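Local coordinates for polyporopepsin (PDB 1WKR), which cleaves proteins as a pepsin-like aspartic endopeptidase of broad specificity and clots milk, at residues 44-49 and 73-78; 80-85 and 130-135. All blocks are in the same frame, centred on the assembly; numbering follows the deposited sequence.

Contact 1 of 2, residues 44-49 and 73-78; sequences KSYVKT and YTDTVT
Tyr46 and Tyr73 meet edge to face in a side-chain contact at the surface of the protein, where the loop 44-49, between strands 39-40 and 53-55, is fastened to the long strand 67-79. The ring of Tyr46 points its CE2 corner at the middle of one face of Tyr73, 3.8 Å from Tyr73 CG; the ring centroids are 5.1 Å apart and the planes are inclined at 64°. With CG anti to the backbone N (chi1 -179°), Tyr46 reaches out of the loop to the strand, and the same ring can present an edge carbon to Tyr73 and its hydroxyl to Asp75.

That hydroxyl makes a short hydrogen bond, Tyr46 OH giving its proton to Asp75 OD2 at 2.6 Å. It comes to the anti side of the carboxylate, 22° out of its plane. OD2 also takes a proton from a water, again at 2.6 Å from the water oxygen, and this water donates in turn to Val47 O and accepts from Thr49 OG1, itself also hydrogen-bonded to Ser22 N, so one water bridges the Val47 carbonyl and the Thr49 hydroxyl to the carboxylate. The other oxygen, Asp75 OD1, is bonded to the backbone N of Thr76 at 2.8 Å and to Thr51 OG1, which restricts rotation of the carboxylate. Such a concentration of donors probably favours the charged form of Asp75.

Farther out the extended chain of Lys48 crosses Tyr73 at about a right angle and donates from NZ to Tyr73 OH, 3.0 Å away. Val91 of strand 82-96 touches both tyrosines. The arrangement is a loop pinned to a sheet by an aromatic pair and a carboxylate held by several hydrogen bonds, within the β-rich N-terminal lobe of the pepsin fold.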
ATOM      1  N   LYS A  44      21.262   0.023   3.962  1.00  6.61           N
ATOM      2  CA  LYS A  44      22.460   0.735   3.417  1.00  7.01           C
ATOM      3  C   LYS A  44      22.561   2.099   4.058  1.00  6.98           C
ATOM      4  O   LYS A  44      21.602   2.873   4.217  1.00  8.09           O
ATOM      5  CB  LYS A  44      22.253   0.957   1.936  1.00  7.51           C
ATOM      6  CG  LYS A  44      22.220  -0.347   1.149  1.00  9.74           C
ATOM      7  CD  LYS A  44      21.849  -0.034  -0.360  1.00 11.89           C
ATOM      8  CE  LYS A  44      21.891  -1.161  -1.299  0.25 13.60           C
ATOM      9  NZ  LYS A  44      22.501  -0.946  -2.530  0.25 11.03           N
ATOM     10  N   SER A  45      23.808   2.546   4.363  1.00  6.89           N
ATOM     11  CA  SER A  45      24.069   3.888   4.827  1.00  7.46           C
ATOM     12  C   SER A  45      23.762   4.870   3.649  1.00  6.79           C
ATOM     13  O   SER A  45      23.989   4.561   2.503  1.00  7.00           O
ATOM     14  CB  SER A  45      25.542   4.025   5.189  1.00  7.69           C
ATOM     15  OG  SER A  45      25.863   3.121   6.229  1.00  9.16           O
ATOM     16  N   TYR A  46      23.360   6.056   4.076  1.00  6.02           N
ATOM     17  CA  TYR A  46      23.153   7.158   3.111  1.00  6.29           C
ATOM     18  C   TYR A  46      24.510   7.565   2.520  1.00  6.24           C
ATOM     19  O   TYR A  46      25.388   8.039   3.242  1.00  8.63           O
ATOM     20  CB  TYR A  46      22.537   8.339   3.810  1.00  6.31           C
ATOM     21  CG  TYR A  46      22.237   9.558   2.973  1.00  5.56           C
ATOM     22  CD1 TYR A  46      21.841   9.460   1.643  1.00  5.25           C
ATOM     23  CD2 TYR A  46      22.303  10.825   3.553  1.00  6.20           C
ATOM     24  CE1 TYR A  46      21.548  10.598   0.899  1.00  6.05           C
ATOM     25  CE2 TYR A  46      22.002  11.949   2.817  1.00  5.14           C
ATOM     26  CZ  TYR A  46      21.630  11.819   1.542  1.00  5.41           C
ATOM     27  OH  TYR A  46      21.292  13.008   0.858  1.00  6.78           O
ATOM     28  N   VAL A  47      24.641   7.425   1.221  1.00  6.20           N
ATOM     29  CA  VAL A  47      25.891   7.834   0.499  1.00  6.87           C
ATOM     30  C   VAL A  47      25.708   9.258   0.065  1.00  5.82           C
ATOM     31  O   VAL A  47      24.828   9.581  -0.814  1.00  7.04           O
ATOM     32  CB  VAL A  47      26.111   6.925  -0.642  1.00  6.80           C
ATOM     33  CG1 VAL A  47      27.405   7.380  -1.381  1.00  8.12           C
ATOM     34  CG2 VAL A  47      26.297   5.463  -0.112  1.00  7.69           C
ATOM     35  N   LYS A  48      26.448  10.196   0.625  1.00  6.50           N
ATOM     36  CA  LYS A  48      26.309  11.625   0.385  1.00  6.87           C
ATOM     37  C   LYS A  48      27.170  12.029  -0.785  1.00  7.78           C
ATOM     38  O   LYS A  48      28.412  11.829  -0.824  1.00  9.58           O
ATOM     39  CB  LYS A  48      26.735  12.400   1.628  1.00  7.37           C
ATOM     40  CG  LYS A  48      25.712  12.139   2.747  1.00  8.41           C
ATOM     41  CD  LYS A  48      26.096  13.008   3.993  1.00  9.38           C
ATOM     42  CE  LYS A  48      25.089  12.769   5.143  1.00 10.05           C
ATOM     43  NZ  LYS A  48      25.492  13.613   6.322  1.00 12.54           N
ATOM     44  N   THR A  49      26.562  12.606  -1.813  1.00  8.67           N
ATOM     45  CA  THR A  49      27.234  13.089  -2.993  1.00  7.86           C
ATOM     46  C   THR A  49      26.969  14.548  -3.110  1.00  8.55           C
ATOM     47  O   THR A  49      26.364  15.201  -2.280  1.00  9.21           O
ATOM     48  CB  THR A  49      26.712  12.365  -4.257  1.00  7.80           C
ATOM     49  OG1 THR A  49      25.299  12.715  -4.451  1.00  7.79           O
ATOM     50  CG2 THR A  49      26.826  10.868  -4.128  1.00  9.74           C
ATOM     51  N   TYR A  73      17.033  15.764   4.467  1.00  6.50           N
ATOM     52  CA  TYR A  73      17.964  16.267   3.441  1.00  5.47           C
ATOM     53  C   TYR A  73      17.198  16.567   2.198  1.00  5.96           C
ATOM     54  O   TYR A  73      16.078  16.098   2.019  1.00  6.76           O
ATOM     55  CB  TYR A  73      19.003  15.203   3.138  1.00  6.48           C
ATOM     56  CG  TYR A  73      19.984  14.894   4.223  1.00  6.78           C
ATOM     57  CD1 TYR A  73      19.662  14.055   5.256  1.00  8.26           C
ATOM     58  CD2 TYR A  73      21.253  15.521   4.250  1.00  7.54           C
ATOM     59  CE1 TYR A  73      20.569  13.755   6.285  1.00  8.74           C
ATOM     60  CE2 TYR A  73      22.176  15.228   5.297  1.00  9.01           C
ATOM     61  CZ  TYR A  73      21.781  14.353   6.257  1.00  7.08           C
ATOM     62  OH  TYR A  73      22.710  14.122   7.279  1.00 10.47           O
ATOM     63  N   THR A  74      17.813  17.275   1.225  1.00  5.93           N
ATOM     64  CA  THR A  74      17.373  17.236  -0.150  1.00  6.99           C
ATOM     65  C   THR A  74      18.394  16.498  -0.973  1.00  6.76           C
ATOM     66  O   THR A  74      19.628  16.536  -0.670  1.00  6.86           O
ATOM     67  CB  THR A  74      16.984  18.557  -0.714  1.00  7.08           C
ATOM     68  OG1 THR A  74      18.174  19.418  -0.709  1.00  9.58           O
ATOM     69  CG2 THR A  74      15.923  19.273   0.045  1.00  8.46           C
ATOM     70  N   ASP A  75      17.987  15.845  -2.031  1.00  5.67           N
ATOM     71  CA  ASP A  75      18.891  15.101  -2.883  1.00  5.60           C
ATOM     72  C   ASP A  75      18.212  14.793  -4.218  1.00  5.96           C
ATOM     73  O   ASP A  75      16.969  15.015  -4.363  1.00  6.33           O
ATOM     74  CB  ASP A  75      19.340  13.786  -2.185  1.00  6.69           C
ATOM     75  CG  ASP A  75      20.767  13.407  -2.561  1.00  6.03           C
ATOM     76  OD1 ASP A  75      21.185  13.605  -3.692  1.00  7.00           O
ATOM     77  OD2 ASP A  75      21.438  12.742  -1.721  1.00  7.76           O
ATOM     78  N   THR A  76      18.955  14.324  -5.179  1.00  5.89           N
ATOM     79  CA  THR A  76      18.403  13.929  -6.487  1.00  6.47           C
ATOM     80  C   THR A  76      17.944  12.505  -6.365  1.00  6.28           C
ATOM     81  O   THR A  76      18.713  11.599  -6.002  1.00  6.87           O
ATOM     82  CB  THR A  76      19.464  14.068  -7.557  1.00  7.32           C
ATOM     83  OG1 THR A  76      19.719  15.477  -7.697  1.00  8.91           O
ATOM     84  CG2 THR A  76      18.978  13.572  -8.917  1.00  7.81           C
ATOM     85  N   VAL A  77      16.682  12.262  -6.713  1.00  6.61           N
ATOM     86  CA  VAL A  77      16.063  10.907  -6.649  1.00  6.86           C
ATOM     87  C   VAL A  77      15.714  10.459  -8.024  1.00  6.69           C
ATOM     88  O   VAL A  77      15.075  11.243  -8.803  1.00  7.62           O
ATOM     89  CB  VAL A  77      14.805  11.028  -5.750  1.00  7.26           C
ATOM     90  CG1 VAL A  77      13.942   9.776  -5.851  1.00  7.76           C
ATOM     91  CG2 VAL A  77      15.263  11.275  -4.299  1.00  8.13           C
ATOM     92  N   THR A  78      16.023   9.222  -8.367  1.00  7.26           N
ATOM     93  CA  THR A  78      15.734   8.645  -9.700  1.00  7.72           C
ATOM     94  C   THR A  78      14.816   7.469  -9.555  1.00  7.40           C
ATOM     95  O   THR A  78      15.022   6.582  -8.720  1.00  7.72           O
ATOM     96  CB  THR A  78      17.064   8.146 -10.341  1.00  9.11           C
ATOM     97  OG1 THR A  78      18.017   9.283 -10.408  1.00 13.33           O
ATOM     98  CG2 THR A  78      16.877   7.734 -11.720  1.00 11.91           C
TER
HETATM   99  O   HOH W   1      23.832  11.814  -2.278  1.00  8.03           O

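Contact 2 of 2, residues 80-85 and 130-135; sequences GSLTIP and DNLFSQ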
ATOM      1  N   GLY A  80      13.196   4.898 -12.167  1.00 10.08           N
ATOM      2  CA  GLY A  80      13.258   4.463 -13.617  1.00 10.32           C
ATOM      3  C   GLY A  80      13.960   5.499 -14.386  1.00 11.36           C
ATOM      4  O   GLY A  80      15.207   5.865 -14.026  1.00 14.89           O
ATOM      5  N   SER A  81      13.393   6.102 -15.400  1.00 11.29           N
ATOM      6  CA  SER A  81      13.935   7.165 -16.240  1.00 13.39           C
ATOM      7  C   SER A  81      13.597   8.510 -15.839  1.00 13.39           C
ATOM      8  O   SER A  81      13.820   9.555 -16.536  1.00 13.79           O
ATOM      9  CB  SER A  81      13.592   6.978 -17.748  1.00 14.57           C
ATOM     10  OG  SER A  81      12.255   7.222 -17.829  1.00 20.19           O
ATOM     11  N   LEU A  82      12.945   8.668 -14.668  1.00  9.41           N
ATOM     12  CA  LEU A  82      12.505   9.987 -14.148  1.00  8.04           C
ATOM     13  C   LEU A  82      13.488  10.427 -13.100  1.00  8.26           C
ATOM     14  O   LEU A  82      13.940   9.633 -12.240  1.00  9.67           O
ATOM     15  CB  LEU A  82      11.098   9.879 -13.576  1.00  9.19           C
ATOM     16  CG  LEU A  82      10.046   9.281 -14.548  1.00  9.79           C
ATOM     17  CD1 LEU A  82       8.715   9.281 -13.795  1.00 14.34           C
ATOM     18  CD2 LEU A  82       9.892  10.121 -15.828  1.00 15.32           C
ATOM     19  N   THR A  83      13.786  11.712 -13.093  1.00  7.71           N
ATOM     20  CA  THR A  83      14.741  12.298 -12.086  1.00  8.46           C
ATOM     21  C   THR A  83      14.112  13.437 -11.406  1.00  7.42           C
ATOM     22  O   THR A  83      13.480  14.348 -12.084  1.00  8.39           O
ATOM     23  CB  THR A  83      16.007  12.729 -12.799  1.00  9.71           C
ATOM     24  OG1 THR A  83      16.593  11.535 -13.446  1.00 13.28           O
ATOM     25  CG2 THR A  83      17.027  13.248 -11.874  1.00 11.88           C
ATOM     26  N   ILE A  84      14.254  13.552 -10.096  1.00  7.55           N
ATOM     27  CA  ILE A  84      13.750  14.616  -9.289  1.00  6.92           C
ATOM     28  C   ILE A  84      14.896  15.299  -8.597  1.00  7.83           C
ATOM     29  O   ILE A  84      15.412  14.759  -7.591  1.00  8.49           O
ATOM     30  CB  ILE A  84      12.771  14.115  -8.175  1.00  7.26           C
ATOM     31  CG1 ILE A  84      11.691  13.249  -8.807  1.00  9.18           C
ATOM     32  CG2 ILE A  84      12.194  15.308  -7.435  1.00  8.22           C
ATOM     33  CD1 ILE A  84      10.959  12.396  -7.734  1.00  8.99           C
ATOM     34  N   PRO A  85      15.354  16.439  -9.052  1.00  7.72           N
ATOM     35  CA  PRO A  85      16.413  17.172  -8.332  1.00 10.10           C
ATOM     36  C   PRO A  85      15.713  17.794  -6.999  1.00  8.93           C
ATOM     37  O   PRO A  85      14.555  18.194  -7.104  1.00 13.17           O
ATOM     38  CB  PRO A  85      16.836  18.293  -9.337  1.00  9.71           C
ATOM     39  CG  PRO A  85      15.843  18.330 -10.472  1.00 12.47           C
ATOM     40  CD  PRO A  85      14.969  17.118 -10.346  1.00 10.29           C
ATOM     41  N   ASP A 130       4.239  14.675  -6.416  1.00  4.56           N
ATOM     42  CA  ASP A 130       4.049  16.111  -6.507  1.00  4.45           C
ATOM     43  C   ASP A 130       5.210  16.795  -7.232  1.00  4.77           C
ATOM     44  O   ASP A 130       4.968  17.662  -8.064  1.00  5.68           O
ATOM     45  CB  ASP A 130       3.963  16.721  -5.083  1.00  5.09           C
ATOM     46  CG  ASP A 130       2.730  16.411  -4.379  1.00  6.67           C
ATOM     47  OD1 ASP A 130       1.694  16.119  -4.983  1.00  7.67           O
ATOM     48  OD2 ASP A 130       2.777  16.502  -3.096  1.00  8.71           O
ATOM     49  N   ASN A 131       6.447  16.423  -6.911  1.00  4.25           N
ATOM     50  CA  ASN A 131       7.599  17.040  -7.546  1.00  4.96           C
ATOM     51  C   ASN A 131       7.741  16.676  -8.993  1.00  4.55           C
ATOM     52  O   ASN A 131       8.086  17.535  -9.848  1.00  5.05           O
ATOM     53  CB  ASN A 131       8.885  16.723  -6.780  1.00  5.70           C
ATOM     54  CG  ASN A 131       8.992  17.493  -5.491  1.00  5.27           C
ATOM     55  OD1 ASN A 131       8.558  18.642  -5.383  1.00  6.50           O
ATOM     56  ND2 ASN A 131       9.587  16.858  -4.470  1.00  5.62           N
ATOM     57  N   LEU A 132       7.532  15.417  -9.368  1.00  4.27           N
ATOM     58  CA  LEU A 132       7.541  15.007 -10.765  1.00  4.79           C
ATOM     59  C   LEU A 132       6.542  15.872 -11.549  1.00  4.92           C
ATOM     60  O   LEU A 132       6.834  16.225 -12.712  1.00  5.91           O
ATOM     61  CB  LEU A 132       7.138  13.543 -10.904  1.00  5.54           C
ATOM     62  CG  LEU A 132       8.301  12.584 -10.517  1.00  5.19           C
ATOM     63  CD1 LEU A 132       7.708  11.163 -10.392  1.00  6.70           C
ATOM     64  CD2 LEU A 132       9.407  12.597 -11.556  1.00  6.37           C
ATOM     65  N   PHE A 133       5.382  16.164 -10.981  1.00  4.51           N
ATOM     66  CA  PHE A 133       4.417  16.983 -11.685  1.00  4.96           C
ATOM     67  C   PHE A 133       4.796  18.438 -11.680  1.00  5.78           C
ATOM     68  O   PHE A 133       4.769  19.093 -12.759  1.00  6.05           O
ATOM     69  CB  PHE A 133       3.041  16.789 -11.054  1.00  5.12           C
ATOM     70  CG  PHE A 133       2.050  17.689 -11.753  1.00  4.27           C
ATOM     71  CD1 PHE A 133       1.689  17.419 -13.088  1.00  5.37           C
ATOM     72  CD2 PHE A 133       1.543  18.851 -11.126  1.00  5.76           C
ATOM     73  CE1 PHE A 133       0.871  18.351 -13.794  1.00  5.83           C
ATOM     74  CE2 PHE A 133       0.691  19.707 -11.854  1.00  6.94           C
ATOM     75  CZ  PHE A 133       0.391  19.455 -13.145  1.00  5.98           C
ATOM     76  N   SER A 134       5.187  19.037 -10.557  1.00  5.90           N
ATOM     77  CA  SER A 134       5.432  20.506 -10.543  1.00  6.85           C
ATOM     78  C   SER A 134       6.692  20.814 -11.336  1.00  7.62           C
ATOM     79  O   SER A 134       6.767  21.978 -11.852  1.00  8.70           O
ATOM     80  CB  SER A 134       5.556  20.997  -9.086  1.00  7.95           C
ATOM     81  OG  SER A 134       6.668  20.437  -8.469  1.00  7.72           O
ATOM     82  N   GLN A 135       7.625  19.935 -11.487  1.00  6.87           N
ATOM     83  CA  GLN A 135       8.806  20.209 -12.288  1.00  7.93           C
ATOM     84  C   GLN A 135       8.537  19.988 -13.764  1.00  8.78           C
ATOM     85  O   GLN A 135       9.453  20.256 -14.590  1.00  9.97           O
ATOM     86  CB  GLN A 135       9.966  19.322 -11.798  1.00  8.35           C
ATOM     87  CG  GLN A 135       9.940  17.968 -12.336  0.45  7.22           C
ATOM     88  CD  GLN A 135      11.001  16.985 -11.625  0.45  7.00           C
ATOM     89  OE1 GLN A 135      11.583  17.375 -10.594  0.45 10.36           O
ATOM     90  NE2 GLN A 135      11.098  15.784 -12.155  0.45  3.78           N
TER
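Leu132, on helix 128-134, carries the apolar half of this contact by pushing its CD2 methyl against strand 82-84. That methyl lies 3.6 Å from Ile84 CG1 and 3.8 Å from Leu82 CB, so one branch bears on two strand residues, while the other, CD1, approaches the end of Leu82. In each pair the side chains cross at about a right angle. Ile84 sends its two branches to different helix residues: CG1 and CD1 pack on Leu132, whereas, with CG1 beside the backbone N (chi1 -52°), CG2 falls anti to it and rests 3.7 Å from Asn131 CB. The amide of Asn131 turns to another partner, its ND2 bonding to Gln87 OE1 farther along strand 82-96.

The polar half belongs to Gln135, just past the helix. Its NE2 donates to the backbone Thr83 O at 2.8 Å, in a rather bent bond with an N-H...O angle of 135°, the donor tilted from the carbonyl plane. NE2 is also bonded to Thr137 OG1, and these two links hold the amide's rotation, turning OE1 to Pro85 CD at 3.4 Å. Replacing Gln135 by an alanine would probably leave Thr83 O without this donor and open a gap beside Ile84 CG2 and Pro85 CD.

The segment axes of strand and helix run nearly perpendicular, at 97° and 8.7 Å at closest approach. Strand 67-79 is the neighbour of strand 82-96 in the sheet, and Phe162 touches both leucines, so the helix packs against strand 82-84 with Phe162 of strand 155-162 beside it.

Overall arrangement
Read from the N terminus, the chain first runs through the loop 44-49, forms strands 53-55 and 57-62, and returns along strand 67-79, where contact 1 closes. A tight turn follows at once, and strand 82-96 opens contact 2, which closes some 45 residues later on helix 128-134. The two loops are therefore in series, neither nested nor crossed, their centres about 15 Å apart. What unites them is the antiparallel pair 67-79 and 82-96: Val77 O probably accepts a hydrogen bond from Ile84 N at 2.8 Å, and Thr76 packs on Thr83. Across this hairpin, contact 1 ties in a surface loop and contact 2 a helix, both away from the catalytic aspartates.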